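Local structure of shikimate dehydrogenase-like protein HI_0607 (1NPY) at residues 28-33 with 257-262; 43-48 with 67-72; 104-109 with 239-244; 216-219 with 225-228. The protein catalyses the NADP(+)-dependent oxidation of shikimate to 3-dehydroshikimate in vitro, far more weakly than classical AroE enzymes, so its natural substrate may be another compound. All coordinates share one frame; numbering follows the deposited sequence.

Interaction 1 (28-33 with 257-262)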
loop_
_atom_site.group_PDB
_atom_site.type_symbol
_atom_site.label_atom_id
_atom_site.label_comp_id
_atom_site.label_asym_id
_atom_site.label_seq_id
_atom_site.Cartn_x
_atom_site.Cartn_y
_atom_site.Cartn_z
ATOM N N TYR A 28 -6.723 7.790 -18.044
ATOM C CA TYR A 28 -6.235 7.890 -19.424
ATOM C C TYR A 28 -7.147 8.736 -20.288
ATOM O O TYR A 28 -6.698 9.564 -21.060
ATOM C CB TYR A 28 -6.082 6.535 -20.123
ATOM C CG TYR A 28 -5.187 5.561 -19.403
ATOM C CD1 TYR A 28 -3.993 5.932 -18.801
ATOM C CD2 TYR A 28 -5.498 4.210 -19.404
ATOM C CE1 TYR A 28 -3.180 4.989 -18.173
ATOM C CE2 TYR A 28 -4.667 3.264 -18.824
ATOM C CZ TYR A 28 -3.520 3.646 -18.181
ATOM O OH TYR A 28 -2.690 2.745 -17.552
ATOM N N ASP A 29 -8.447 8.523 -20.134
ATOM C CA ASP A 29 -9.416 9.291 -20.878
ATOM C C ASP A 29 -9.302 10.786 -20.567
ATOM O O ASP A 29 -9.251 11.601 -21.497
ATOM C CB ASP A 29 -10.802 8.722 -20.609
ATOM C CG ASP A 29 -11.859 9.516 -21.329
ATOM O OD1 ASP A 29 -11.845 9.454 -22.573
ATOM O OD2 ASP A 29 -12.666 10.236 -20.714
ATOM N N LYS A 30 -9.306 11.139 -19.281
ATOM C CA LYS A 30 -9.298 12.531 -18.855
ATOM C C LYS A 30 -8.019 13.246 -19.256
ATOM O O LYS A 30 -8.065 14.455 -19.520
ATOM C CB LYS A 30 -9.547 12.684 -17.349
ATOM C CG LYS A 30 -10.936 12.223 -16.895
ATOM C CD LYS A 30 -11.993 13.233 -17.329
ATOM C CE LYS A 30 -13.396 12.925 -16.855
ATOM N NZ LYS A 30 -14.137 14.215 -16.740
ATOM N N LEU A 31 -6.896 12.532 -19.304
ATOM C CA LEU A 31 -5.601 13.126 -19.627
ATOM C C LEU A 31 -5.184 13.026 -21.098
ATOM O O LEU A 31 -4.121 13.522 -21.470
ATOM C CB LEU A 31 -4.502 12.524 -18.744
ATOM C CG LEU A 31 -4.425 13.001 -17.290
ATOM C CD1 LEU A 31 -3.211 12.389 -16.601
ATOM C CD2 LEU A 31 -4.293 14.502 -17.212
ATOM N N GLY A 32 -6.028 12.434 -21.942
ATOM C CA GLY A 32 -5.736 12.292 -23.351
ATOM C C GLY A 32 -4.563 11.383 -23.639
ATOM O O GLY A 32 -3.815 11.613 -24.585
ATOM N N LEU A 33 -4.408 10.337 -22.830
ATOM C CA LEU A 33 -3.343 9.355 -23.013
ATOM C C LEU A 33 -3.775 8.117 -23.783
ATOM O O LEU A 33 -4.834 7.547 -23.516
ATOM C CB LEU A 33 -2.816 8.888 -21.669
ATOM C CG LEU A 33 -1.932 9.858 -20.906
ATOM C CD1 LEU A 33 -1.904 9.651 -19.418
ATOM C CD2 LEU A 33 -0.499 9.789 -21.434
ATOM N N ASP A 257 -4.890 16.650 -8.231
ATOM C CA ASP A 257 -5.631 16.197 -7.062
ATOM C C ASP A 257 -7.114 16.123 -7.398
ATOM O O ASP A 257 -7.797 15.199 -6.952
ATOM C CB ASP A 257 -5.427 17.142 -5.878
ATOM C CG ASP A 257 -4.007 17.153 -5.358
ATOM O OD1 ASP A 257 -3.265 16.150 -5.476
ATOM O OD2 ASP A 257 -3.621 18.180 -4.772
ATOM N N GLU A 258 -7.622 17.072 -8.183
ATOM C CA GLU A 258 -9.038 17.066 -8.551
ATOM C C GLU A 258 -9.392 15.835 -9.364
ATOM O O GLU A 258 -10.360 15.137 -9.031
ATOM C CB GLU A 258 -9.485 18.340 -9.281
ATOM C CG GLU A 258 -10.924 18.299 -9.766
ATOM C CD GLU A 258 -11.437 19.590 -10.389
ATOM O OE1 GLU A 258 -10.674 20.574 -10.502
ATOM O OE2 GLU A 258 -12.643 19.596 -10.730
ATOM N N LEU A 259 -8.557 15.506 -10.351
ATOM C CA LEU A 259 -8.862 14.320 -11.132
ATOM C C LEU A 259 -8.662 13.039 -10.325
ATOM O O LEU A 259 -9.405 12.086 -10.526
ATOM C CB LEU A 259 -8.004 14.213 -12.386
ATOM C CG LEU A 259 -8.672 13.895 -13.722
ATOM C CD1 LEU A 259 -9.884 14.757 -14.078
ATOM C CD2 LEU A 259 -7.547 14.117 -14.743
ATOM N N ILE A 260 -7.678 12.989 -9.431
ATOM C CA ILE A 260 -7.536 11.774 -8.632
ATOM C C ILE A 260 -8.794 11.521 -7.804
ATOM O O ILE A 260 -9.299 10.393 -7.788
ATOM C CB ILE A 260 -6.310 11.834 -7.733
ATOM C CG1 ILE A 260 -5.051 11.852 -8.595
ATOM C CG2 ILE A 260 -6.344 10.691 -6.720
ATOM C CD1 ILE A 260 -3.849 12.394 -7.838
ATOM N N ALA A 261 -9.348 12.574 -7.204
ATOM C CA ALA A 261 -10.538 12.408 -6.376
ATOM C C ALA A 261 -11.717 11.931 -7.230
ATOM O O ALA A 261 -12.475 11.072 -6.788
ATOM C CB ALA A 261 -10.858 13.674 -5.599
ATOM N N GLU A 262 -11.886 12.462 -8.441
ATOM C CA GLU A 262 -12.954 11.973 -9.315
ATOM C C GLU A 262 -12.757 10.517 -9.717
ATOM O O GLU A 262 -13.705 9.732 -9.727
ATOM C CB GLU A 262 -13.058 12.843 -10.566
ATOM C CG GLU A 262 -13.480 14.259 -10.251
ATOM C CD GLU A 262 -13.617 15.084 -11.509
ATOM O OE1 GLU A 262 -14.735 15.150 -12.050
ATOM O OE2 GLU A 262 -12.577 15.587 -11.975
HETATM O O HOH W 1 -15.692 14.999 -14.370
#
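The Schellman-closed end of helix 19-31 packs against helix 257-268 through Lys30, Leu31 and Leu259. This is a surface contact where the end of a helix from the substrate-binding domain lies beside the last helix of the chain. In the Schellman motif Gly32 takes a positive phi of 66°, Leu33 N reaches back to Tyr28 O at 3.0 Å, and Gly32 N makes a weak bond to Asp29 O. Leu259 carries the contact from the second helix. Its methyl CD2 lies 3.6 Å from Lys30 CB, while CD1 runs beside the next carbon, 3.9 Å from Lys30 CG. The two side chains pass at a slant; the lysine touches with CB and CG, and its amine lies farther along. Leu31 joins less closely, its CD2 standing 4.1 Å from Leu259 CD2; the same side chain also rests on Phe247 of helix 235-251. Leu259 further touches Leu27, one helical turn before Leu31. A bend at chi2 (-74°) carries the lysine chain past Leu259 toward Glu262, one turn farther along the second helix. The two charged groups do not touch directly, with Lys30 NZ 4.8 Å from Glu262 OE1. A single water bridges them, donating to Glu262 OE1 over a short distance and accepting from Lys30 NZ at 2.9 Å.

Interaction 2 (43-48 with 67-72)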
loop_
_atom_site.group_PDB
_atom_site.type_symbol
_atom_site.label_atom_id
_atom_site.label_comp_id
_atom_site.label_asym_id
_atom_site.label_seq_id
_atom_site.Cartn_x
_atom_site.Cartn_y
_atom_site.Cartn_z
ATOM N N GLN A 43 -1.391 -18.618 -13.769
ATOM C CA GLN A 43 -0.859 -19.692 -12.933
ATOM C C GLN A 43 0.597 -19.977 -13.264
ATOM O O GLN A 43 1.176 -20.960 -12.787
ATOM C CB GLN A 43 -1.707 -20.958 -13.076
ATOM C CG GLN A 43 -3.169 -20.802 -12.692
ATOM C CD GLN A 43 -3.841 -22.146 -12.702
ATOM O OE1 GLN A 43 -4.316 -22.593 -13.748
ATOM N NE2 GLN A 43 -3.801 -22.837 -11.570
ATOM N N ASP A 44 1.239 -19.080 -14.007
ATOM C CA ASP A 44 2.641 -19.233 -14.379
ATOM C C ASP A 44 3.345 -17.882 -14.412
ATOM O O ASP A 44 3.524 -17.314 -15.501
ATOM C CB ASP A 44 2.681 -19.851 -15.773
ATOM C CG ASP A 44 4.067 -20.183 -16.278
ATOM O OD1 ASP A 44 5.125 -19.862 -15.680
ATOM O OD2 ASP A 44 4.169 -20.798 -17.356
ATOM N N ILE A 45 3.739 -17.395 -13.236
ATOM C CA ILE A 45 4.341 -16.069 -13.085
ATOM C C ILE A 45 5.552 -15.913 -14.000
ATOM O O ILE A 45 5.749 -14.824 -14.576
ATOM C CB ILE A 45 4.637 -15.742 -11.590
ATOM C CG1 ILE A 45 4.945 -14.257 -11.349
ATOM C CG2 ILE A 45 5.797 -16.565 -11.096
ATOM C CD1 ILE A 45 3.890 -13.317 -11.908
ATOM N N GLU A 46 6.371 -16.958 -14.127
ATOM C CA GLU A 46 7.535 -16.882 -15.005
ATOM C C GLU A 46 7.193 -16.424 -16.418
ATOM O O GLU A 46 7.768 -15.470 -16.957
ATOM C CB GLU A 46 8.285 -18.215 -15.089
ATOM C CG GLU A 46 9.411 -18.247 -16.090
ATOM C CD GLU A 46 10.139 -19.583 -16.140
ATOM O OE1 GLU A 46 9.795 -20.561 -15.447
ATOM O OE2 GLU A 46 11.086 -19.635 -16.926
ATOM N N HIS A 47 6.253 -17.114 -17.046
ATOM C CA HIS A 47 5.928 -16.791 -18.436
ATOM C C HIS A 47 5.004 -15.586 -18.555
ATOM O O HIS A 47 4.997 -14.925 -19.592
ATOM C CB HIS A 47 5.418 -18.019 -19.198
ATOM C CG HIS A 47 6.439 -19.104 -19.303
ATOM N ND1 HIS A 47 7.588 -18.973 -20.049
ATOM C CD2 HIS A 47 6.535 -20.297 -18.673
ATOM C CE1 HIS A 47 8.341 -20.047 -19.885
ATOM N NE2 HIS A 47 7.698 -20.891 -19.105
ATOM N N ALA A 48 4.293 -15.251 -17.486
ATOM C CA ALA A 48 3.551 -13.994 -17.451
ATOM C C ALA A 48 4.499 -12.801 -17.511
ATOM O O ALA A 48 4.299 -11.910 -18.347
ATOM C CB ALA A 48 2.694 -13.938 -16.222
ATOM N N LYS A 67 4.124 -11.210 -5.451
ATOM C CA LYS A 67 4.923 -10.025 -5.154
ATOM C C LYS A 67 6.379 -10.386 -4.888
ATOM O O LYS A 67 7.294 -9.578 -5.125
ATOM C CB LYS A 67 4.330 -9.245 -3.971
ATOM C CG LYS A 67 2.993 -8.567 -4.253
ATOM C CD LYS A 67 2.686 -7.644 -3.070
ATOM C CE LYS A 67 1.414 -6.847 -3.254
ATOM N NZ LYS A 67 1.183 -6.153 -1.959
ATOM N N GLU A 68 6.612 -11.621 -4.448
ATOM C CA GLU A 68 7.984 -12.115 -4.374
ATOM C C GLU A 68 8.405 -13.051 -5.505
ATOM O O GLU A 68 9.537 -12.979 -5.988
ATOM C CB GLU A 68 8.241 -12.789 -3.028
ATOM C CG GLU A 68 7.983 -11.879 -1.844
ATOM C CD GLU A 68 6.521 -11.726 -1.477
ATOM O OE1 GLU A 68 5.759 -12.716 -1.589
ATOM O OE2 GLU A 68 6.143 -10.594 -1.069
ATOM N N THR A 69 7.497 -13.917 -5.937
ATOM C CA THR A 69 7.827 -14.843 -7.028
ATOM C C THR A 69 8.102 -14.194 -8.377
ATOM O O THR A 69 8.760 -14.817 -9.207
ATOM C CB THR A 69 6.799 -15.986 -7.198
ATOM O OG1 THR A 69 5.496 -15.467 -7.504
ATOM C CG2 THR A 69 6.636 -16.792 -5.901
ATOM N N CYS A 70 7.619 -12.970 -8.620
ATOM C CA CYS A 70 7.975 -12.274 -9.840
ATOM C C CYS A 70 9.442 -11.825 -9.886
ATOM O O CYS A 70 9.965 -11.533 -10.955
ATOM C CB CYS A 70 7.087 -11.033 -10.049
ATOM S SG CYS A 70 7.343 -9.645 -8.924
ATOM N N MET A 71 10.101 -11.709 -8.745
ATOM C CA MET A 71 11.341 -10.953 -8.663
ATOM C C MET A 71 12.506 -11.549 -9.466
ATOM O O MET A 71 13.267 -10.790 -10.059
ATOM C CB MET A 71 11.713 -10.726 -7.200
ATOM C CG MET A 71 10.685 -9.861 -6.477
ATOM S SD MET A 71 11.048 -9.455 -4.767
ATOM C CE MET A 71 12.515 -8.587 -4.874
ATOM N N PRO A 72 12.655 -12.870 -9.504
ATOM C CA PRO A 72 13.722 -13.495 -10.299
ATOM C C PRO A 72 13.698 -13.147 -11.783
ATOM O O PRO A 72 14.685 -13.295 -12.504
ATOM C CB PRO A 72 13.470 -14.985 -10.080
ATOM C CG PRO A 72 12.876 -15.072 -8.739
ATOM C CD PRO A 72 11.921 -13.877 -8.723
#
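Thr69 and Cys70 receive the side chain of Ile45, and the loop 67-72 that carries them begins at the presumed catalytic Lys67. The amine of Lys67, inferred to be the proton donor or acceptor, points to the substrate cleft and makes a long, weak ion pair with Asp103, the inferred substrate-binding residue. Glu68 follows, fixed by a hydrogen bond from its OE2 to Ser86 OG, and opens a type I beta turn closed by Met71 N to Glu68 O at 3.1 Å. Thr69, inside that turn, directs its side chain at the helix. A chi1 of 61° tucks its OG1 back over the main chain, where OG1 lies 3.8 Å from Ile45 CG2; the two branched chains cross at an angle. Cys70 is the buried member and gives mostly backbone: Ile45 CG1 lies 3.9 Å from Cys70 CA and 4.1 Å from Cys70 CB. Ile45 spreads its branches over the two middle residues of the turn, CG2 on the threonine and CG1, swung opposite its own backbone N (chi1 -166°), mainly on the cysteine. Asp44 caps the helix of Ile45: its OD1 accepts from His47 N at 3.3 Å, met from well above the carboxylate plane. The contact joins the first turn of helix 45-55 to the loop between strands 59-62 and 76-77 of the mixed sheet, while Ile45 and Ala48 also lean on Leu12 of strand 7-12.

Interaction 3 (104-109 with 239-244)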
loop_
_atom_site.group_PDB
_atom_site.type_symbol
_atom_site.label_atom_id
_atom_site.label_comp_id
_atom_site.label_asym_id
_atom_site.label_seq_id
_atom_site.Cartn_x
_atom_site.Cartn_y
_atom_site.Cartn_z
ATOM N N TYR A 104 5.049 1.010 -0.197
ATOM C CA TYR A 104 6.111 1.644 0.564
ATOM C C TYR A 104 6.201 3.141 0.239
ATOM O O TYR A 104 6.235 3.983 1.140
ATOM C CB TYR A 104 7.433 0.903 0.303
ATOM C CG TYR A 104 8.640 1.618 0.856
ATOM C CD1 TYR A 104 9.036 1.434 2.180
ATOM C CD2 TYR A 104 9.347 2.540 0.078
ATOM C CE1 TYR A 104 10.098 2.154 2.707
ATOM C CE2 TYR A 104 10.422 3.233 0.599
ATOM C CZ TYR A 104 10.800 3.028 1.907
ATOM O OH TYR A 104 11.866 3.754 2.406
ATOM N N ILE A 105 6.241 3.484 -1.047
ATOM C CA ILE A 105 6.324 4.887 -1.451
ATOM C C ILE A 105 5.144 5.668 -0.880
ATOM O O ILE A 105 5.327 6.776 -0.372
ATOM C CB ILE A 105 6.459 5.033 -2.976
ATOM C CG1 ILE A 105 7.737 4.358 -3.477
ATOM C CG2 ILE A 105 6.508 6.489 -3.426
ATOM C CD1 ILE A 105 7.794 4.209 -4.969
ATOM N N ALA A 106 3.935 5.130 -1.000
ATOM C CA ALA A 106 2.738 5.813 -0.503
ATOM C C ALA A 106 2.811 6.082 0.992
ATOM O O ALA A 106 2.410 7.161 1.442
ATOM C CB ALA A 106 1.462 5.023 -0.840
ATOM N N ILE A 107 3.348 5.139 1.757
ATOM C CA ILE A 107 3.345 5.285 3.207
ATOM C C ILE A 107 4.353 6.373 3.593
ATOM O O ILE A 107 4.049 7.261 4.390
ATOM C CB ILE A 107 3.570 3.976 3.977
ATOM C CG1 ILE A 107 2.382 3.028 3.766
ATOM C CG2 ILE A 107 3.647 4.339 5.461
ATOM C CD1 ILE A 107 2.767 1.591 3.734
ATOM N N VAL A 108 5.511 6.353 2.943
ATOM C CA VAL A 108 6.520 7.401 3.131
ATOM C C VAL A 108 5.928 8.771 2.794
ATOM O O VAL A 108 6.133 9.743 3.531
ATOM C CB VAL A 108 7.755 7.145 2.249
ATOM C CG1 VAL A 108 8.701 8.369 2.261
ATOM C CG2 VAL A 108 8.513 5.898 2.676
ATOM N N LYS A 109 5.232 8.874 1.667
ATOM C CA LYS A 109 4.543 10.095 1.292
ATOM C C LYS A 109 3.485 10.595 2.270
ATOM O O LYS A 109 3.389 11.805 2.507
ATOM C CB LYS A 109 3.966 10.026 -0.132
ATOM C CG LYS A 109 5.048 10.003 -1.218
ATOM C CD LYS A 109 4.517 10.296 -2.618
ATOM C CE LYS A 109 5.599 10.665 -3.650
ATOM N NZ LYS A 109 6.826 11.264 -3.040
ATOM N N ILE A 239 -4.490 3.238 -0.769
ATOM C CA ILE A 239 -4.788 2.546 -2.023
ATOM C C ILE A 239 -4.736 3.517 -3.188
ATOM O O ILE A 239 -4.218 3.192 -4.267
ATOM C CB ILE A 239 -6.154 1.863 -1.979
ATOM C CG1 ILE A 239 -6.110 0.706 -0.983
ATOM C CG2 ILE A 239 -6.554 1.312 -3.334
ATOM C CD1 ILE A 239 -7.417 -0.013 -0.849
ATOM N N VAL A 240 -5.307 4.698 -2.969
ATOM C CA VAL A 240 -5.296 5.687 -4.034
ATOM C C VAL A 240 -3.889 6.184 -4.370
ATOM O O VAL A 240 -3.520 6.248 -5.547
ATOM C CB VAL A 240 -6.251 6.863 -3.740
ATOM C CG1 VAL A 240 -6.055 7.945 -4.819
ATOM C CG2 VAL A 240 -7.684 6.369 -3.716
ATOM N N LEU A 241 -3.073 6.505 -3.374
ATOM C CA LEU A 241 -1.767 7.088 -3.636
ATOM C C LEU A 241 -0.862 6.038 -4.256
ATOM O O LEU A 241 -0.101 6.377 -5.166
ATOM C CB LEU A 241 -1.141 7.642 -2.350
ATOM C CG LEU A 241 0.202 8.366 -2.493
ATOM C CD1 LEU A 241 0.132 9.409 -3.605
ATOM C CD2 LEU A 241 0.542 9.000 -1.131
ATOM N N GLN A 242 -0.945 4.784 -3.811
ATOM C CA GLN A 242 -0.098 3.764 -4.418
ATOM C C GLN A 242 -0.440 3.570 -5.888
ATOM O O GLN A 242 0.479 3.432 -6.694
ATOM C CB GLN A 242 -0.094 2.435 -3.682
ATOM C CG GLN A 242 -1.338 1.611 -3.815
ATOM C CD GLN A 242 -1.641 0.657 -2.665
ATOM O OE1 GLN A 242 -1.682 1.073 -1.503
ATOM N NE2 GLN A 242 -1.916 -0.611 -2.983
ATOM N N ALA A 243 -1.717 3.688 -6.240
ATOM C CA ALA A 243 -2.154 3.611 -7.639
ATOM C C ALA A 243 -1.711 4.804 -8.486
ATOM O O ALA A 243 -1.273 4.659 -9.630
ATOM C CB ALA A 243 -3.657 3.452 -7.701
ATOM N N VAL A 244 -1.861 5.998 -7.920
ATOM C CA VAL A 244 -1.340 7.230 -8.530
ATOM C C VAL A 244 0.147 7.117 -8.844
ATOM O O VAL A 244 0.586 7.555 -9.902
ATOM C CB VAL A 244 -1.671 8.451 -7.655
ATOM C CG1 VAL A 244 -0.918 9.678 -8.144
ATOM C CG2 VAL A 244 -3.175 8.707 -7.711
#
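Ala106 and Leu241 face each other where helices 102-113 and 235-251 cross, their short segments 8.4 Å apart at closest approach and 118° between N-to-C directions. The small methyl of Ala106 points at the second helix and lets the backbones come near. Its CB lies 3.8 Å from Gln242 N and 3.9 Å from Leu241 CG, seated in the notch between these two successive residues. Leu241 answers from one flank of that notch. A chi1 of -176° extends CG away from the main-chain nitrogen, so that the branch point lies over the alanine and CD2 extends along the first helix. There CD2 touches Ala106 O at 3.7 Å and, one turn on, Lys109 CB at the same 3.7 Å. Lys109 starts toward Leu241, but its outer chain leads away, so only its root takes part. On the other flank Gln242 stands beside the alanine, its CB 4.1 Å from Ala106 CB, and its side chain comes close to that of Asp103, the inferred substrate-binding residue. Asp103 lies on the same helix as Ala106, so the crossing is next to the probable substrate site; Met130, which by similarity binds NADP(+), is also nearby. In the shikimate dehydrogenase fold these two helices are the links between the substrate-binding and dinucleotide-binding domains. Around the crossing, Ile107 packs on helix 131-140, Ala243 and Val244 rest on helix 19-31, and Val240 meets Ile260 and Ala264 of helix 257-268.

Interaction 4 (216-219 with 225-228); sequences PVET and AQAR
The carboxylate plane of Glu218 is turned 39° from the amide plane of Gln226, and the two chains cross at about a right angle. The carboxylate approaches the amide end tilted: Glu218 OE2 lies nearer the amide plane than Glu218 OE1, which rises to one side of it. Gln226 OE1 is modelled 2.7 Å from Glu218 OE1 and 2.9 Å from Glu218 OE2, while Gln226 NE2 is 3.1 Å from Glu218 OE2. The amide is probably turned over in the model, so the identity of its two outer atoms remains doubtful. A bend at chi2 (-76°) folds the glutamate across toward the helix; the glutamine comes to it on an extended chain. Glu218 also has a long, weak ion pair with Arg223, on the helix between the two segments. The contact spans helix 220-227, the connection between strands 208-211 and 231-233 of the parallel sheet, a beta-alpha-beta crossover of the Rossmann-type NADP-binding domain. Glu218 is the centre of an inverse gamma turn, marked by a weak bond from Thr219 N to Val217 O at 2.9 Å, and a cis peptide bond precedes Pro216. Next in the chain, Thr219 is the N-cap of the helix, its OG1 bonded to Ile222 N and to Asp211 OD2. At the far end Ala225 and Gln226 rest on Thr232 of strand 231-233.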
loop_
_atom_site.group_PDB
_atom_site.type_symbol
_atom_site.label_atom_id
_atom_site.label_comp_id
_atom_site.label_asym_id
_atom_site.label_seq_id
_atom_site.Cartn_x
_atom_site.Cartn_y
_atom_site.Cartn_z
ATOM N N PRO A 216 -14.483 -0.631 5.551
ATOM C CA PRO A 216 -14.911 0.749 5.291
ATOM C C PRO A 216 -13.803 1.725 5.665
ATOM O O PRO A 216 -12.907 1.317 6.394
ATOM C CB PRO A 216 -16.056 0.924 6.295
ATOM C CG PRO A 216 -15.586 0.111 7.482
ATOM C CD PRO A 216 -14.983 -1.122 6.848
ATOM N N VAL A 217 -13.903 2.992 5.276
ATOM C CA VAL A 217 -13.004 4.007 5.814
ATOM C C VAL A 217 -13.227 4.121 7.326
ATOM O O VAL A 217 -12.274 4.195 8.116
ATOM C CB VAL A 217 -13.290 5.357 5.120
ATOM C CG1 VAL A 217 -12.479 6.490 5.754
ATOM C CG2 VAL A 217 -12.992 5.213 3.638
ATOM N N GLU A 218 -14.498 4.192 7.716
ATOM C CA GLU A 218 -14.828 4.441 9.112
ATOM C C GLU A 218 -14.860 3.100 9.850
ATOM O O GLU A 218 -15.943 2.573 10.174
ATOM C CB GLU A 218 -16.166 5.178 9.218
ATOM C CG GLU A 218 -16.156 6.572 8.598
ATOM C CD GLU A 218 -15.448 7.592 9.472
ATOM O OE1 GLU A 218 -15.421 7.410 10.707
ATOM O OE2 GLU A 218 -14.846 8.549 8.941
ATOM N N THR A 219 -13.677 2.527 10.082
ATOM C CA THR A 219 -13.554 1.398 11.011
ATOM C C THR A 219 -13.860 1.837 12.448
ATOM O O THR A 219 -13.885 3.032 12.716
ATOM C CB THR A 219 -12.136 0.808 11.013
ATOM O OG1 THR A 219 -11.214 1.866 11.311
ATOM C CG2 THR A 219 -11.725 0.233 9.659
ATOM N N ALA A 225 -11.309 7.496 16.972
ATOM C CA ALA A 225 -10.305 8.555 16.895
ATOM C C ALA A 225 -10.934 9.895 16.493
ATOM O O ALA A 225 -10.571 10.957 17.011
ATOM C CB ALA A 225 -9.231 8.158 15.903
ATOM N N GLN A 226 -11.835 9.848 15.519
ATOM C CA GLN A 226 -12.536 11.057 15.092
ATOM C C GLN A 226 -13.437 11.628 16.181
ATOM O O GLN A 226 -13.574 12.845 16.315
ATOM C CB GLN A 226 -13.342 10.805 13.827
ATOM C CG GLN A 226 -12.474 10.564 12.626
ATOM C CD GLN A 226 -13.253 10.221 11.382
ATOM O OE1 GLN A 226 -14.396 9.793 11.475
ATOM N NE2 GLN A 226 -12.599 10.297 10.235
ATOM N N ALA A 227 -14.067 10.745 16.943
ATOM C CA ALA A 227 -14.922 11.164 18.045
ATOM C C ALA A 227 -14.142 11.796 19.187
ATOM O O ALA A 227 -14.731 12.467 20.046
ATOM C CB ALA A 227 -15.700 9.961 18.568
ATOM N N ARG A 228 -12.833 11.553 19.223
ATOM C CA ARG A 228 -11.956 12.161 20.211
ATOM C C ARG A 228 -11.103 13.272 19.616
ATOM O O ARG A 228 -10.238 13.784 20.315
ATOM C CB ARG A 228 -11.075 11.105 20.882
ATOM C CG ARG A 228 -11.857 10.046 21.640
ATOM C CD ARG A 228 -12.601 10.670 22.808
ATOM N NE ARG A 228 -13.658 9.792 23.291
ATOM C CZ ARG A 228 -14.240 9.914 24.480
ATOM N NH1 ARG A 228 -13.900 10.900 25.310
ATOM N NH2 ARG A 228 -15.177 9.035 24.823
#

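In the fold
Interactions 1, 3 and 4 are nested along the chain: 216-219 with 225-228 lies within the loop closed by interaction 3, and interactions 2 and 3 follow in series inside that closed by interaction 1. Interaction 3 is the central one, about 6 Å from the chain's centre, at the junction of the two domains. Interaction 1 lies about 17 Å from it between centres and touches it through Ile260 against Val240 and Val244, since helices 235-251 and 257-268 are consecutive. Interaction 2, in the substrate-binding domain, and interaction 4, in the NADP-binding domain, sit on opposite sides of the chain's centre, about 38 Å apart between centres. Interaction 3, between the domains, touches neither.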